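PDB 5VM1: xylulokinase from Brucella ovis, which probably catalyses the ATP-dependent phosphorylation of D-xylulose to D-xylulose 5-phosphate, as a member of the FGGY family of carbohydrate kinases. Local coordinates for residues A95-L100 and G171-D176; A116-D121 and T137-V142; A373-V378 and T409-A414. All coordinates share one frame; numbering follows the deposited sequence.

Interaction 1 (95-100 with 171-176) and interaction 2 (116-121 with 137-142) both belong to the N-terminal FGGY domain, whereas interaction 3 (373-378 with 409-414) lies in the C-terminal domain, its centre about 45 Å from that of interaction 1. In sequence, interaction 2 is nested within the loop that interaction 1 closes. Chemistry follows place. Interaction 1, at the surface, joins a loop to the residue just before a short strand through one polar pair. Interactions 2 and 3 are buried helix-helix contacts: in interaction 2 a single leucine methyl meets the early turns of a helix, while interaction 3 buries more than twice the area, with two aromatic rings and a weak indole hydrogen bond.

Interaction 1: A95-L100 and G171-D176; sequences AEDRVL and GEYISD
Asp97 and Tyr173 tie the loop between strands 91-93 and 103-104 to the residues leading into strand 174-176, at the surface of the N-terminal FGGY domain. Ala95 and Glu96 have the backbone angles of a type I turn, with Asp97 next in the left-handed helical region. The nearest CA atoms across the contact, Asp97 CA and Gly171 CA, are still 10.1 Å apart, so the side chains of Asp97 and Tyr173 bridge the gap. They approach from opposite directions. Tyr173 OH donates to Asp97 OD1; the modelled separation of 2.3 Å between these atoms is very short, and at 2.75 Å resolution its exact value is doubtful. OD1 lies at the edge of the Tyr173 ring, in its plane, while the carboxylate itself is turned 78° from that plane. The second oxygen, Asp97 OD2, is 2.9 Å from Tyr173 OH. In Tyr173, CG stands opposite the carbonyl carbon across the CA-CB bond (chi1 -53°), which carries the ring from the residue before strand 174-176 to the loop. Glu96 and Arg98 instead form a salt bridge within the loop, and Arg98 has a second one to Asp94. Lys157 makes a cation-pi contact with the Tyr173 ring. Leu167 of helix 161-170 touches both Asp97 and Tyr173, and Tyr173 bonds through its backbone to Gln210 of strand 210-212, the parallel partner of strand 174-176.

Interaction 2: A116-D121 and T137-V142; sequences AELDAD and TAPKLV
Leu118 faces Ala138, Pro139 and Val142 where helix 112-120 crosses the first turns of helix 137-147. The short axes approach to 9.9 Å at 125° between their N-to-C directions, and the closest CA pair is Leu118 CA with Pro139 CA, 7.0 Å apart. Along the first segment, Glu117 comes before the point of contact; its carboxylate forms a salt bridge with Arg146, farther along the second helix, adding a polar link beside the apolar one. Leu118 follows and carries the packing through one branch, CD1. Its CG lies on the backbone N side (chi1 -65°), and CD1, anti to CA, continues the extended chain to the partner helix. There, Leu118 CD1 lies 3.7 Å from Pro139 N and 4.0 Å from Ala138 CB, so it rests partly on backbone. Pro139 CB is a further apolar partner, 4.3 Å from Leu118 CD1. Val142, one turn on, completes the seat: with CG1 opposite its backbone N (chi1 -176°), its other methyl, CG2, is 4.1 Å from Leu118 CD1. Asp121 ends the segment as the N-cap of helix 122-128. This is obliquely crossed helical packing near the probable sugar site of an FGGY kinase: the side chain of Pro139 is about 8 Å from that of His88, a predicted substrate-binding residue whose carbonyl O is hydrogen-bonded by Thr137 OG1.

Interaction 3: A373-V378 and T409-A414; sequences AVLEGV and TYWLKA
Leu375 and Val378 of helix 367-390 pack against Tyr410 and Trp411 of helix 409-419 in the C-terminal FGGY domain, which has the actin-like ATPase fold. Helix 409-419 is the helical link of a beta-alpha-beta crossover between the neighbouring parallel strands 399-402 and 423-426. The two short axes lie 9.3 Å apart at a signed crossing angle of -41°, running broadly the same way, and the nearest CA atoms, Leu375 CA and Trp411 CA, are separated by 5.9 Å.

Apolar packing divides the two methyls of Leu375 between the aromatic rings. Rotated away from its own carbonyl carbon at chi1 -56°, the side chain runs between them, and Leu375 CD1 reaches Tyr410 CD1 at 3.8 Å, at an oblique approach to that ring. Val378 meets the indole from another side: Val378 CB lies at its edge, in the plane, and Val378 CG1 is 3.6 Å from Trp411 CZ2. Leu326 of helix 319-326 touches both Leu375 and Tyr410, extending the apolar cluster.

The CH-pi contact is made by the other methyl. Leu375 CD2 sits over one face of Trp411, 3.7 Å from the centroid of the six-membered ring and close to its normal.

One polar bond links the two segments. Tyr410 directs its hydroxyl elsewhere, OH being hydrogen-bonded to the backbone N of Lys331. Across the helices, Trp411 NE1 donates to the backbone carbonyl Leu375 O at 3.2 Å, a weak bond, long and bent, with an N-H...O angle of 130°.

Interaction 1: A95-L100 and G171-D176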
ATOM      1  N   ALA A  95      11.004  26.126 -10.688  1.00 55.22           N
ATOM      2  CA  ALA A  95      11.155  27.184  -9.691  1.00 57.75           C
ATOM      3  C   ALA A  95       9.819  27.810  -9.317  1.00 58.61           C
ATOM      4  O   ALA A  95       9.648  28.275  -8.184  1.00 56.84           O
ATOM      5  CB  ALA A  95      12.107  28.257 -10.204  1.00 53.11           C
ATOM      6  N   GLU A  96       8.864  27.803 -10.244  1.00 59.20           N
ATOM      7  CA  GLU A  96       7.537  28.374 -10.056  1.00 65.06           C
ATOM      8  C   GLU A  96       6.470  27.332  -9.746  1.00 63.16           C
ATOM      9  O   GLU A  96       5.282  27.603  -9.940  1.00 67.66           O
ATOM     10  CB  GLU A  96       7.107  29.125 -11.313  1.00 71.05           C
ATOM     11  CG  GLU A  96       7.652  30.490 -11.503  1.00 83.00           C
ATOM     12  CD  GLU A  96       6.970  31.143 -12.673  1.00100.33           C
ATOM     13  OE1 GLU A  96       7.087  30.614 -13.801  1.00104.67           O
ATOM     14  OE2 GLU A  96       6.276  32.156 -12.456  1.00108.84           O
ATOM     15  N   ASP A  97       6.854  26.152  -9.286  1.00 60.46           N
ATOM     16  CA  ASP A  97       5.917  25.085  -8.966  1.00 59.30           C
ATOM     17  C   ASP A  97       5.175  24.536 -10.175  1.00 54.38           C
ATOM     18  O   ASP A  97       4.161  23.836  -9.995  1.00 49.27           O
ATOM     19  CB  ASP A  97       4.885  25.533  -7.939  1.00 60.45           C
ATOM     20  CG  ASP A  97       5.499  25.814  -6.613  1.00 59.27           C
ATOM     21  OD1 ASP A  97       6.639  25.362  -6.379  1.00 59.27           O
ATOM     22  OD2 ASP A  97       4.822  26.434  -5.785  1.00 59.14           O
ATOM     23  N   ARG A  98       5.619  24.839 -11.399  1.00 46.21           N
ATOM     24  CA  ARG A  98       5.011  24.239 -12.582  1.00 46.32           C
ATOM     25  C   ARG A  98       5.457  22.782 -12.748  1.00 51.40           C
ATOM     26  O   ARG A  98       6.613  22.426 -12.473  1.00 45.74           O
ATOM     27  CB  ARG A  98       5.372  25.032 -13.841  1.00 49.21           C
ATOM     28  CG  ARG A  98       4.633  26.336 -13.987  1.00 53.34           C
ATOM     29  CD  ARG A  98       4.876  26.964 -15.345  1.00 71.53           C
ATOM     30  NE  ARG A  98       5.798  28.102 -15.281  1.00 84.43           N
ATOM     31  CZ  ARG A  98       7.031  28.102 -15.786  1.00 86.01           C
ATOM     32  NH1 ARG A  98       7.499  27.025 -16.406  1.00 92.08           N
ATOM     33  NH2 ARG A  98       7.791  29.182 -15.683  1.00 78.50           N
ATOM     34  N   VAL A  99       4.543  21.948 -13.244  1.00 46.49           N
ATOM     35  CA  VAL A  99       4.817  20.528 -13.399  1.00 40.58           C
ATOM     36  C   VAL A  99       5.677  20.359 -14.634  1.00 47.50           C
ATOM     37  O   VAL A  99       5.270  20.736 -15.734  1.00 58.43           O
ATOM     38  CB  VAL A  99       3.526  19.712 -13.521  1.00 40.02           C
ATOM     39  CG1 VAL A  99       3.857  18.269 -13.853  1.00 38.20           C
ATOM     40  CG2 VAL A  99       2.752  19.766 -12.211  1.00 39.05           C
ATOM     41  N   LEU A 100       6.872  19.805 -14.449  1.00 40.15           N
ATOM     42  CA  LEU A 100       7.815  19.711 -15.546  1.00 41.30           C
ATOM     43  C   LEU A 100       7.470  18.553 -16.474  1.00 41.03           C
ATOM     44  O   LEU A 100       7.710  18.618 -17.687  1.00 42.94           O
ATOM     45  CB  LEU A 100       9.222  19.546 -14.996  1.00 43.44           C
ATOM     46  CG  LEU A 100       9.862  20.792 -14.394  1.00 42.82           C
ATOM     47  CD1 LEU A 100      10.929  20.386 -13.403  1.00 41.77           C
ATOM     48  CD2 LEU A 100      10.443  21.634 -15.479  1.00 44.31           C
ATOM     49  N   GLY A 171      -0.296  25.376   0.082  1.00 57.75           N
ATOM     50  CA  GLY A 171       0.776  26.234  -0.371  1.00 53.92           C
ATOM     51  C   GLY A 171       2.129  25.959   0.240  1.00 52.99           C
ATOM     52  O   GLY A 171       3.053  26.761   0.035  1.00 53.68           O
ATOM     53  N   GLU A 172       2.290  24.850   0.967  1.00 53.85           N
ATOM     54  CA  GLU A 172       3.567  24.490   1.567  1.00 57.87           C
ATOM     55  C   GLU A 172       4.088  23.197   0.954  1.00 51.14           C
ATOM     56  O   GLU A 172       3.355  22.454   0.296  1.00 61.99           O
ATOM     57  CB  GLU A 172       3.463  24.370   3.098  1.00 61.19           C
ATOM     58  CG  GLU A 172       3.511  25.734   3.794  1.00 67.32           C
ATOM     59  CD  GLU A 172       3.380  25.650   5.304  1.00 77.57           C
ATOM     60  OE1 GLU A 172       4.399  25.383   5.987  1.00 76.78           O
ATOM     61  OE2 GLU A 172       2.254  25.851   5.811  1.00 84.71           O
ATOM     62  N   TYR A 173       5.390  22.977   1.110  1.00 43.54           N
ATOM     63  CA  TYR A 173       6.057  21.758   0.644  1.00 39.70           C
ATOM     64  C   TYR A 173       6.324  20.874   1.860  1.00 39.85           C
ATOM     65  O   TYR A 173       7.311  21.061   2.564  1.00 45.41           O
ATOM     66  CB  TYR A 173       7.367  22.080  -0.075  1.00 38.08           C
ATOM     67  CG  TYR A 173       7.303  23.088  -1.201  1.00 38.85           C
ATOM     68  CD1 TYR A 173       6.757  22.771  -2.440  1.00 39.65           C
ATOM     69  CD2 TYR A 173       7.797  24.365  -1.016  1.00 42.36           C
ATOM     70  CE1 TYR A 173       6.728  23.712  -3.464  1.00 43.81           C
ATOM     71  CE2 TYR A 173       7.762  25.300  -2.011  1.00 45.52           C
ATOM     72  CZ  TYR A 173       7.229  24.980  -3.228  1.00 52.77           C
ATOM     73  OH  TYR A 173       7.217  25.962  -4.191  1.00 66.96           O
ATOM     74  N   ILE A 174       5.468  19.895   2.104  1.00 42.46           N
ATOM     75  CA  ILE A 174       5.591  19.037   3.276  1.00 40.49           C
ATOM     76  C   ILE A 174       5.222  17.611   2.879  1.00 46.14           C
ATOM     77  O   ILE A 174       4.307  17.397   2.076  1.00 39.28           O
ATOM     78  CB  ILE A 174       4.705  19.547   4.442  1.00 47.32           C
ATOM     79  CG1 ILE A 174       5.186  20.916   4.951  1.00 43.24           C
ATOM     80  CG2 ILE A 174       4.620  18.534   5.585  1.00 43.28           C
ATOM     81  CD1 ILE A 174       4.222  21.536   5.952  1.00 40.23           C
ATOM     82  N   SER A 175       5.934  16.638   3.451  1.00 43.70           N
ATOM     83  CA  SER A 175       5.616  15.227   3.326  1.00 28.76           C
ATOM     84  C   SER A 175       5.683  14.569   4.697  1.00 34.25           C
ATOM     85  O   SER A 175       6.311  15.093   5.625  1.00 41.52           O
ATOM     86  CB  SER A 175       6.602  14.542   2.384  1.00 27.48           C
ATOM     87  OG  SER A 175       6.132  13.274   1.987  1.00 35.70           O
ATOM     88  N   ASP A 176       5.076  13.384   4.812  1.00 35.12           N
ATOM     89  CA  ASP A 176       5.097  12.618   6.052  1.00 33.72           C
ATOM     90  C   ASP A 176       6.137  11.505   5.957  1.00 27.36           C
ATOM     91  O   ASP A 176       6.646  11.197   4.883  1.00 26.32           O
ATOM     92  CB  ASP A 176       3.707  12.043   6.385  1.00 35.75           C
ATOM     93  CG  ASP A 176       3.408  10.732   5.643  1.00 43.04           C
ATOM     94  OD1 ASP A 176       3.195  10.795   4.414  1.00 41.65           O
ATOM     95  OD2 ASP A 176       3.352   9.653   6.278  1.00 45.89           O
TER

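Interaction 2: A116-D121 and T137-V142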
ATOM      1  N   ALA A 116      18.528  -0.997 -10.678  1.00 36.74           N
ATOM      2  CA  ALA A 116      19.506  -2.054 -10.488  1.00 38.91           C
ATOM      3  C   ALA A 116      20.823  -1.453 -10.044  1.00 46.63           C
ATOM      4  O   ALA A 116      21.477  -1.974  -9.130  1.00 45.85           O
ATOM      5  CB  ALA A 116      19.673  -2.862 -11.765  1.00 41.18           C
ATOM      6  N   GLU A 117      21.197  -0.315 -10.638  1.00 42.67           N
ATOM      7  CA  GLU A 117      22.436   0.336 -10.238  1.00 43.29           C
ATOM      8  C   GLU A 117      22.353   0.830  -8.795  1.00 52.00           C
ATOM      9  O   GLU A 117      23.285   0.615  -8.010  1.00 51.13           O
ATOM     10  CB  GLU A 117      22.773   1.483 -11.192  1.00 41.21           C
ATOM     11  CG  GLU A 117      23.207   1.052 -12.587  1.00 46.48           C
ATOM     12  CD  GLU A 117      23.438   2.247 -13.482  1.00 53.44           C
ATOM     13  OE1 GLU A 117      23.329   3.366 -12.956  1.00 57.26           O
ATOM     14  OE2 GLU A 117      23.719   2.081 -14.689  1.00 57.46           O
ATOM     15  N   LEU A 118      21.232   1.453  -8.407  1.00 43.00           N
ATOM     16  CA  LEU A 118      21.135   1.951  -7.041  1.00 40.76           C
ATOM     17  C   LEU A 118      21.048   0.805  -6.030  1.00 36.06           C
ATOM     18  O   LEU A 118      21.676   0.857  -4.965  1.00 37.86           O
ATOM     19  CB  LEU A 118      19.941   2.901  -6.913  1.00 39.29           C
ATOM     20  CG  LEU A 118      20.003   4.204  -7.717  1.00 36.25           C
ATOM     21  CD1 LEU A 118      18.748   5.043  -7.456  1.00 31.33           C
ATOM     22  CD2 LEU A 118      21.267   4.995  -7.392  1.00 34.78           C
ATOM     23  N   ASP A 119      20.309  -0.255  -6.350  1.00 47.48           N
ATOM     24  CA  ASP A 119      20.185  -1.361  -5.400  1.00 46.45           C
ATOM     25  C   ASP A 119      21.534  -2.007  -5.109  1.00 42.33           C
ATOM     26  O   ASP A 119      21.741  -2.522  -4.002  1.00 43.80           O
ATOM     27  CB  ASP A 119      19.191  -2.418  -5.911  1.00 37.24           C
ATOM     28  CG  ASP A 119      18.748  -3.379  -4.816  1.00 37.98           C
ATOM     29  OD1 ASP A 119      18.020  -2.953  -3.897  1.00 43.82           O
ATOM     30  OD2 ASP A 119      19.158  -4.557  -4.843  1.00 46.73           O
ATOM     31  N   ALA A 120      22.455  -1.994  -6.082  1.00 40.87           N
ATOM     32  CA  ALA A 120      23.763  -2.623  -5.912  1.00 43.82           C
ATOM     33  C   ALA A 120      24.723  -1.784  -5.077  1.00 54.70           C
ATOM     34  O   ALA A 120      25.747  -2.297  -4.620  1.00 58.47           O
ATOM     35  CB  ALA A 120      24.371  -2.926  -7.276  1.00 45.78           C
ATOM     36  N   ASP A 121      24.401  -0.535  -4.846  1.00 47.03           N
ATOM     37  CA  ASP A 121      25.136   0.356  -3.984  1.00 46.48           C
ATOM     38  C   ASP A 121      24.697   0.049  -2.563  1.00 58.53           C
ATOM     39  O   ASP A 121      23.544   0.330  -2.193  1.00 69.27           O
ATOM     40  CB  ASP A 121      24.839   1.797  -4.391  1.00 49.89           C
ATOM     41  CG  ASP A 121      25.696   2.817  -3.673  1.00 56.56           C
ATOM     42  OD1 ASP A 121      26.185   2.532  -2.554  1.00 53.72           O
ATOM     43  OD2 ASP A 121      25.850   3.923  -4.243  1.00 59.69           O
ATOM     44  N   THR A 137      11.001   6.240  -5.974  1.00 23.95           N
ATOM     45  CA  THR A 137      11.187   7.573  -6.547  1.00 30.82           C
ATOM     46  C   THR A 137      12.625   7.796  -7.015  1.00 34.79           C
ATOM     47  O   THR A 137      12.842   8.326  -8.112  1.00 40.94           O
ATOM     48  CB  THR A 137      10.758   8.652  -5.536  1.00 31.88           C
ATOM     49  OG1 THR A 137       9.530   8.268  -4.916  1.00 26.52           O
ATOM     50  CG2 THR A 137      10.586  10.028  -6.199  1.00 24.57           C
ATOM     51  N   ALA A 138      13.605   7.374  -6.212  1.00 30.87           N
ATOM     52  CA  ALA A 138      15.023   7.594  -6.508  1.00 32.18           C
ATOM     53  C   ALA A 138      15.457   7.120  -7.895  1.00 37.11           C
ATOM     54  O   ALA A 138      15.977   7.950  -8.664  1.00 36.48           O
ATOM     55  CB  ALA A 138      15.868   6.912  -5.422  1.00 32.21           C
ATOM     56  N   PRO A 139      15.240   5.854  -8.304  1.00 32.64           N
ATOM     57  CA  PRO A 139      15.676   5.441  -9.662  1.00 31.81           C
ATOM     58  C   PRO A 139      15.036   6.237 -10.788  1.00 38.94           C
ATOM     59  O   PRO A 139      15.689   6.453 -11.817  1.00 39.50           O
ATOM     60  CB  PRO A 139      15.223   3.978  -9.758  1.00 29.31           C
ATOM     61  CG  PRO A 139      14.661   3.626  -8.438  1.00 37.92           C
ATOM     62  CD  PRO A 139      14.372   4.843  -7.673  1.00 27.03           C
ATOM     63  N   LYS A 140      13.781   6.690 -10.612  1.00 34.83           N
ATOM     64  CA  LYS A 140      13.116   7.481 -11.639  1.00 31.62           C
ATOM     65  C   LYS A 140      13.854   8.788 -11.866  1.00 35.29           C
ATOM     66  O   LYS A 140      13.864   9.303 -12.988  1.00 31.61           O
ATOM     67  CB  LYS A 140      11.661   7.812 -11.259  1.00 27.76           C
ATOM     68  CG  LYS A 140      10.672   6.678 -10.984  1.00 29.35           C
ATOM     69  CD  LYS A 140       9.473   7.381 -10.322  1.00 37.84           C
ATOM     70  CE  LYS A 140       8.515   6.528  -9.468  1.00 28.59           C
ATOM     71  NZ  LYS A 140       8.194   5.239 -10.027  1.00 34.86           N
ATOM     72  N   LEU A 141      14.475   9.350 -10.817  1.00 35.56           N
ATOM     73  CA  LEU A 141      15.164  10.616 -11.025  1.00 33.00           C
ATOM     74  C   LEU A 141      16.516  10.451 -11.696  1.00 41.12           C
ATOM     75  O   LEU A 141      16.974  11.376 -12.383  1.00 38.56           O
ATOM     76  CB  LEU A 141      15.312  11.398  -9.727  1.00 29.90           C
ATOM     77  CG  LEU A 141      14.096  12.312  -9.849  1.00 41.07           C
ATOM     78  CD1 LEU A 141      12.829  11.792  -9.138  1.00 28.01           C
ATOM     79  CD2 LEU A 141      14.434  13.777  -9.630  1.00 37.04           C
ATOM     80  N   VAL A 142      17.172   9.303 -11.521  1.00 42.39           N
ATOM     81  CA  VAL A 142      18.335   9.037 -12.346  1.00 34.16           C
ATOM     82  C   VAL A 142      17.900   8.875 -13.799  1.00 45.96           C
ATOM     83  O   VAL A 142      18.542   9.404 -14.719  1.00 40.32           O
ATOM     84  CB  VAL A 142      19.096   7.817 -11.808  1.00 42.17           C
ATOM     85  CG1 VAL A 142      20.395   7.584 -12.619  1.00 36.80           C
ATOM     86  CG2 VAL A 142      19.348   7.956 -10.295  1.00 33.50           C
TER

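Interaction 3: A373-V378 and T409-A414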
ATOM      1  N   ALA A 373      -6.141 -25.594  -5.153  1.00 39.15           N
ATOM      2  CA  ALA A 373      -4.689 -25.490  -5.068  1.00 37.91           C
ATOM      3  C   ALA A 373      -4.219 -24.050  -5.281  1.00 35.02           C
ATOM      4  O   ALA A 373      -3.160 -23.664  -4.769  1.00 35.18           O
ATOM      5  CB  ALA A 373      -4.040 -26.437  -6.075  1.00 27.64           C
ATOM      6  N   VAL A 374      -4.965 -23.259  -6.061  1.00 44.54           N
ATOM      7  CA  VAL A 374      -4.618 -21.850  -6.236  1.00 46.64           C
ATOM      8  C   VAL A 374      -4.789 -21.097  -4.924  1.00 39.63           C
ATOM      9  O   VAL A 374      -3.925 -20.306  -4.536  1.00 40.66           O
ATOM     10  CB  VAL A 374      -5.455 -21.200  -7.362  1.00 42.97           C
ATOM     11  CG1 VAL A 374      -5.226 -19.659  -7.401  1.00 35.08           C
ATOM     12  CG2 VAL A 374      -5.162 -21.846  -8.717  1.00 33.45           C
ATOM     13  N   LEU A 375      -5.899 -21.329  -4.219  1.00 37.70           N
ATOM     14  CA  LEU A 375      -6.103 -20.663  -2.938  1.00 32.36           C
ATOM     15  C   LEU A 375      -5.105 -21.162  -1.903  1.00 33.98           C
ATOM     16  O   LEU A 375      -4.521 -20.355  -1.164  1.00 42.50           O
ATOM     17  CB  LEU A 375      -7.543 -20.851  -2.446  1.00 31.85           C
ATOM     18  CG  LEU A 375      -8.724 -20.430  -3.345  1.00 30.32           C
ATOM     19  CD1 LEU A 375     -10.038 -20.378  -2.576  1.00 30.56           C
ATOM     20  CD2 LEU A 375      -8.463 -19.108  -4.068  1.00 27.87           C
ATOM     21  N   GLU A 376      -4.871 -22.484  -1.854  1.00 27.59           N
ATOM     22  CA  GLU A 376      -3.865 -23.021  -0.935  1.00 25.88           C
ATOM     23  C   GLU A 376      -2.494 -22.413  -1.192  1.00 36.19           C
ATOM     24  O   GLU A 376      -1.799 -22.007  -0.248  1.00 34.61           O
ATOM     25  CB  GLU A 376      -3.784 -24.533  -1.071  1.00 27.08           C
ATOM     26  CG  GLU A 376      -4.876 -25.309  -0.406  1.00 39.87           C
ATOM     27  CD  GLU A 376      -5.010 -26.715  -0.994  1.00 45.45           C
ATOM     28  OE1 GLU A 376      -4.191 -27.068  -1.877  1.00 35.62           O
ATOM     29  OE2 GLU A 376      -5.940 -27.445  -0.576  1.00 55.61           O
ATOM     30  N   GLY A 377      -2.108 -22.319  -2.467  1.00 30.58           N
ATOM     31  CA  GLY A 377      -0.794 -21.808  -2.818  1.00 30.95           C
ATOM     32  C   GLY A 377      -0.603 -20.349  -2.441  1.00 35.75           C
ATOM     33  O   GLY A 377       0.467 -19.953  -1.973  1.00 38.01           O
ATOM     34  N   VAL A 378      -1.623 -19.518  -2.661  1.00 35.10           N
ATOM     35  CA  VAL A 378      -1.482 -18.137  -2.226  1.00 27.51           C
ATOM     36  C   VAL A 378      -1.420 -18.081  -0.714  1.00 27.63           C
ATOM     37  O   VAL A 378      -0.594 -17.362  -0.155  1.00 43.18           O
ATOM     38  CB  VAL A 378      -2.616 -17.254  -2.778  1.00 25.95           C
ATOM     39  CG1 VAL A 378      -2.695 -15.949  -1.988  1.00 21.68           C
ATOM     40  CG2 VAL A 378      -2.338 -16.934  -4.217  1.00 27.34           C
ATOM     41  N   THR A 409     -14.908 -17.159   1.796  1.00 48.95           N
ATOM     42  CA  THR A 409     -14.820 -17.893   3.052  1.00 51.92           C
ATOM     43  C   THR A 409     -13.777 -19.005   2.961  1.00 50.05           C
ATOM     44  O   THR A 409     -13.051 -19.274   3.925  1.00 51.12           O
ATOM     45  CB  THR A 409     -16.190 -18.470   3.420  1.00 56.94           C
ATOM     46  OG1 THR A 409     -17.162 -17.421   3.447  1.00 55.73           O
ATOM     47  CG2 THR A 409     -16.141 -19.125   4.770  1.00 57.93           C
ATOM     48  N   TYR A 410     -13.692 -19.673   1.812  1.00 50.58           N
ATOM     49  CA  TYR A 410     -12.687 -20.720   1.671  1.00 49.65           C
ATOM     50  C   TYR A 410     -11.294 -20.141   1.840  1.00 50.34           C
ATOM     51  O   TYR A 410     -10.467 -20.700   2.567  1.00 46.15           O
ATOM     52  CB  TYR A 410     -12.809 -21.427   0.318  1.00 52.87           C
ATOM     53  CG  TYR A 410     -12.132 -22.778   0.307  1.00 51.81           C
ATOM     54  CD1 TYR A 410     -10.751 -22.884   0.229  1.00 35.51           C
ATOM     55  CD2 TYR A 410     -12.886 -23.953   0.412  1.00 51.02           C
ATOM     56  CE1 TYR A 410     -10.133 -24.113   0.243  1.00 35.66           C
ATOM     57  CE2 TYR A 410     -12.276 -25.194   0.422  1.00 48.97           C
ATOM     58  CZ  TYR A 410     -10.894 -25.268   0.342  1.00 48.29           C
ATOM     59  OH  TYR A 410     -10.267 -26.496   0.366  1.00 49.35           O
ATOM     60  N   TRP A 411     -11.024 -19.009   1.179  1.00 55.29           N
ATOM     61  CA  TRP A 411      -9.681 -18.431   1.217  1.00 46.39           C
ATOM     62  C   TRP A 411      -9.280 -18.062   2.629  1.00 37.44           C
ATOM     63  O   TRP A 411      -8.115 -18.223   3.003  1.00 42.01           O
ATOM     64  CB  TRP A 411      -9.577 -17.195   0.326  1.00 43.68           C
ATOM     65  CG  TRP A 411      -8.283 -17.133  -0.419  1.00 38.61           C
ATOM     66  CD1 TRP A 411      -7.146 -17.856  -0.164  1.00 35.81           C
ATOM     67  CD2 TRP A 411      -8.020 -16.372  -1.603  1.00 41.01           C
ATOM     68  NE1 TRP A 411      -6.181 -17.565  -1.108  1.00 28.61           N
ATOM     69  CE2 TRP A 411      -6.696 -16.660  -2.002  1.00 39.06           C
ATOM     70  CE3 TRP A 411      -8.770 -15.462  -2.359  1.00 31.34           C
ATOM     71  CZ2 TRP A 411      -6.116 -16.073  -3.122  1.00 31.84           C
ATOM     72  CZ3 TRP A 411      -8.184 -14.879  -3.462  1.00 28.88           C
ATOM     73  CH2 TRP A 411      -6.877 -15.183  -3.834  1.00 27.84           C
ATOM     74  N   LEU A 412     -10.227 -17.537   3.416  1.00 32.19           N
ATOM     75  CA  LEU A 412      -9.926 -17.124   4.787  1.00 33.69           C
ATOM     76  C   LEU A 412      -9.637 -18.319   5.678  1.00 40.54           C
ATOM     77  O   LEU A 412      -8.713 -18.271   6.501  1.00 44.46           O
ATOM     78  CB  LEU A 412     -11.077 -16.300   5.363  1.00 33.54           C
ATOM     79  CG  LEU A 412     -11.341 -14.990   4.641  1.00 32.81           C
ATOM     80  CD1 LEU A 412     -12.499 -14.286   5.298  1.00 37.83           C
ATOM     81  CD2 LEU A 412     -10.088 -14.129   4.674  1.00 30.97           C
ATOM     82  N   LYS A 413     -10.426 -19.392   5.540  1.00 43.10           N
ATOM     83  CA  LYS A 413     -10.162 -20.602   6.315  1.00 45.28           C
ATOM     84  C   LYS A 413      -8.833 -21.224   5.903  1.00 43.57           C
ATOM     85  O   LYS A 413      -8.087 -21.730   6.746  1.00 51.34           O
ATOM     86  CB  LYS A 413     -11.297 -21.607   6.126  1.00 44.42           C
ATOM     87  CG  LYS A 413     -12.630 -21.128   6.642  1.00 48.69           C
ATOM     88  CD  LYS A 413     -13.577 -22.272   6.890  1.00 51.24           C
ATOM     89  CE  LYS A 413     -14.983 -21.776   7.115  1.00 44.62           C
ATOM     90  NZ  LYS A 413     -15.945 -22.888   7.126  1.00 47.40           N
ATOM     91  N   ALA A 414      -8.504 -21.159   4.615  1.00 34.69           N
ATOM     92  CA  ALA A 414      -7.219 -21.670   4.161  1.00 36.91           C
ATOM     93  C   ALA A 414      -6.059 -20.866   4.744  1.00 41.49           C
ATOM     94  O   ALA A 414      -5.070 -21.450   5.202  1.00 50.25           O
ATOM     95  CB  ALA A 414      -7.163 -21.668   2.636  1.00 34.04           C
TER